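Local coordinates for succinoglycan biosynthesis protein (Bacillus cereus ATCC 14579, PDB 3B55), which binds a calcium ion and, as a member of the erythromycin esterase family, is probably a hydrolase, though its physiological substrate is not established, at residues N258-E263 and M287-K292. The protein carries 1 engineered substitution. Residues are numbered along the deposited sequence; the frame is centred on the assembly and turned at random.
Sequences NARIIE and MYENAK
Arg260 and Glu289 reach toward each other from neighbouring helices and show how a carboxylate oxygen can pair with a guanidinium by lying over its face. Their side chains cross at about a right angle, and OE1 of Glu289 sits 3.5 Å from Arg260 NH2; the carboxylate plane is turned 64° from that of the guanidinium. No N-H points at the oxygen, which makes this a salt bridge of charges alone. Arg260 takes up this pose with CG opposite the backbone N (chi1 -169°) and a bend at chi2 (76°), whereas Glu289 runs extended beyond CG. The other face of the guanidinium is turned to Glu263, one helical turn on, whose OE2 is a long 3.8 Å from Arg260 NH1 and again well out of plane. The three residues form a salt-bridge network in which the cation sits between two carboxylates, each held by a second partner: Gln264 bonds Glu289 OE1, and Ser235 bonds Glu263 OE2.

Beneath this charged layer lies a buried one. The delta methyl of Ile261 comes up to the side-chain amide of Asn290, with CD1 3.8 Å from Asn290 CG. Their CA atoms, the nearest pair, remain 8.4 Å apart, and only side-chain ends bridge the gap. Asn290 touches Met171 of the edge strand 167-172 as well, and its side chain lies about 10 Å from that of the calcium ligand Glu113. With an out-of-plane ion pair above and methyl against amide below, the contact probably rests on undirected charge attraction and van der Waals contact.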
loop_
_atom_site.group_PDB
_atom_site.type_symbol
_atom_site.label_atom_id
_atom_site.label_comp_id
_atom_site.label_asym_id
_atom_site.label_seq_id
_atom_site.Cartn_x
_atom_site.Cartn_y
_atom_site.Cartn_z
ATOM N N ASN A 258 -16.256 4.949 -6.522
ATOM C CA ASN A 258 -16.747 5.088 -5.155
ATOM C C ASN A 258 -17.808 4.016 -4.910
ATOM O O ASN A 258 -17.872 3.434 -3.827
ATOM C CB ASN A 258 -17.360 6.475 -4.948
ATOM C CG ASN A 258 -16.309 7.558 -4.760
ATOM O OD1 ASN A 258 -15.912 7.861 -3.634
ATOM N ND2 ASN A 258 -15.843 8.133 -5.862
ATOM N N ALA A 259 -18.643 3.758 -5.916
ATOM C CA ALA A 259 -19.688 2.740 -5.791
ATOM C C ALA A 259 -19.017 1.368 -5.777
ATOM O O ALA A 259 -19.441 0.452 -5.069
ATOM C CB ALA A 259 -20.665 2.830 -6.961
ATOM N N ARG A 260 -17.963 1.239 -6.572
ATOM C CA ARG A 260 -17.214 -0.007 -6.653
ATOM C C ARG A 260 -16.655 -0.380 -5.276
ATOM O O ARG A 260 -16.534 -1.554 -4.939
ATOM C CB ARG A 260 -16.062 0.144 -7.639
ATOM C CG ARG A 260 -15.406 -1.165 -7.980
ATOM C CD ARG A 260 -16.277 -1.960 -8.935
ATOM N NE ARG A 260 -15.810 -3.336 -9.073
ATOM C CZ ARG A 260 -16.094 -4.309 -8.214
ATOM N NH1 ARG A 260 -16.850 -4.060 -7.154
ATOM N NH2 ARG A 260 -15.618 -5.529 -8.411
ATOM N N ILE A 261 -16.303 0.626 -4.484
ATOM C CA ILE A 261 -15.758 0.382 -3.152
ATOM C C ILE A 261 -16.791 -0.303 -2.252
ATOM O O ILE A 261 -16.446 -1.184 -1.468
ATOM C CB ILE A 261 -15.296 1.699 -2.494
ATOM C CG1 ILE A 261 -14.118 2.286 -3.280
ATOM C CG2 ILE A 261 -14.910 1.453 -1.044
ATOM C CD1 ILE A 261 -12.853 1.435 -3.251
ATOM N N ILE A 262 -18.051 0.113 -2.367
ATOM C CA ILE A 262 -19.134 -0.458 -1.576
ATOM C C ILE A 262 -19.314 -1.937 -1.914
ATOM O O ILE A 262 -19.564 -2.757 -1.023
ATOM C CB ILE A 262 -20.465 0.284 -1.838
ATOM C CG1 ILE A 262 -20.263 1.790 -1.662
ATOM C CG2 ILE A 262 -21.534 -0.219 -0.875
ATOM C CD1 ILE A 262 -21.449 2.629 -2.083
ATOM N N GLU A 263 -19.203 -2.283 -3.197
ATOM C CA GLU A 263 -19.326 -3.680 -3.608
ATOM C C GLU A 263 -18.134 -4.480 -3.086
ATOM O O GLU A 263 -18.284 -5.631 -2.661
ATOM C CB GLU A 263 -19.353 -3.806 -5.126
ATOM C CG GLU A 263 -20.618 -3.308 -5.806
ATOM C CD GLU A 263 -20.588 -3.571 -7.300
ATOM O OE1 GLU A 263 -20.831 -4.727 -7.713
ATOM O OE2 GLU A 263 -20.297 -2.621 -8.057
HETATM N N MSE A 287 -7.730 -4.311 -3.304
HETATM C CA MSE A 287 -6.626 -3.350 -3.211
HETATM C C MSE A 287 -5.942 -3.228 -4.565
HETATM O O MSE A 287 -5.543 -2.138 -4.979
HETATM C CB MSE A 287 -5.595 -3.786 -2.160
HETATM C CG MSE A 287 -6.142 -3.891 -0.739
HETATM SE SE MSE A 287 -4.892 -3.259 0.624
HETATM C CE MSE A 287 -3.668 -4.751 0.638
ATOM N N TYR A 288 -5.809 -4.364 -5.241
ATOM C CA TYR A 288 -5.193 -4.446 -6.566
ATOM C C TYR A 288 -6.005 -3.617 -7.547
ATOM O O TYR A 288 -5.449 -2.814 -8.300
ATOM C CB TYR A 288 -5.171 -5.908 -7.039
ATOM C CG TYR A 288 -5.261 -6.099 -8.540
ATOM C CD1 TYR A 288 -4.250 -5.640 -9.387
ATOM C CD2 TYR A 288 -6.347 -6.761 -9.114
ATOM C CE1 TYR A 288 -4.318 -5.836 -10.766
ATOM C CE2 TYR A 288 -6.423 -6.969 -10.499
ATOM C CZ TYR A 288 -5.405 -6.503 -11.318
ATOM O OH TYR A 288 -5.462 -6.697 -12.684
ATOM N N GLU A 289 -7.322 -3.829 -7.525
ATOM C CA GLU A 289 -8.246 -3.131 -8.416
ATOM C C GLU A 289 -8.210 -1.627 -8.203
ATOM O O GLU A 289 -8.274 -0.857 -9.159
ATOM C CB GLU A 289 -9.686 -3.635 -8.213
ATOM C CG GLU A 289 -9.905 -5.098 -8.569
ATOM C CD GLU A 289 -11.381 -5.496 -8.552
ATOM O OE1 GLU A 289 -12.190 -4.777 -7.919
ATOM O OE2 GLU A 289 -11.725 -6.539 -9.156
ATOM N N ASN A 290 -8.102 -1.214 -6.945
ATOM C CA ASN A 290 -8.069 0.205 -6.624
ATOM C C ASN A 290 -6.764 0.843 -7.065
ATOM O O ASN A 290 -6.748 1.996 -7.487
ATOM C CB ASN A 290 -8.302 0.399 -5.123
ATOM C CG ASN A 290 -9.708 -0.006 -4.711
ATOM O OD1 ASN A 290 -9.983 -0.282 -3.536
ATOM N ND2 ASN A 290 -10.611 -0.039 -5.686
ATOM N N ALA A 291 -5.673 0.087 -6.976
ATOM C CA ALA A 291 -4.368 0.580 -7.393
ATOM C C ALA A 291 -4.333 0.609 -8.924
ATOM O O ALA A 291 -3.730 1.501 -9.525
ATOM C CB ALA A 291 -3.278 -0.326 -6.864
ATOM N N LYS A 292 -4.981 -0.369 -9.551
ATOM C CA LYS A 292 -5.026 -0.431 -11.012
ATOM C C LYS A 292 -5.898 0.699 -11.547
ATOM O O LYS A 292 -5.535 1.372 -12.514
ATOM C CB LYS A 292 -5.582 -1.776 -11.489
ATOM C CG LYS A 292 -5.658 -1.863 -13.003
ATOM C CD LYS A 292 -5.828 -3.285 -13.508
ATOM C CE LYS A 292 -7.286 -3.650 -13.685
ATOM N NZ LYS A 292 -7.414 -4.839 -14.577
#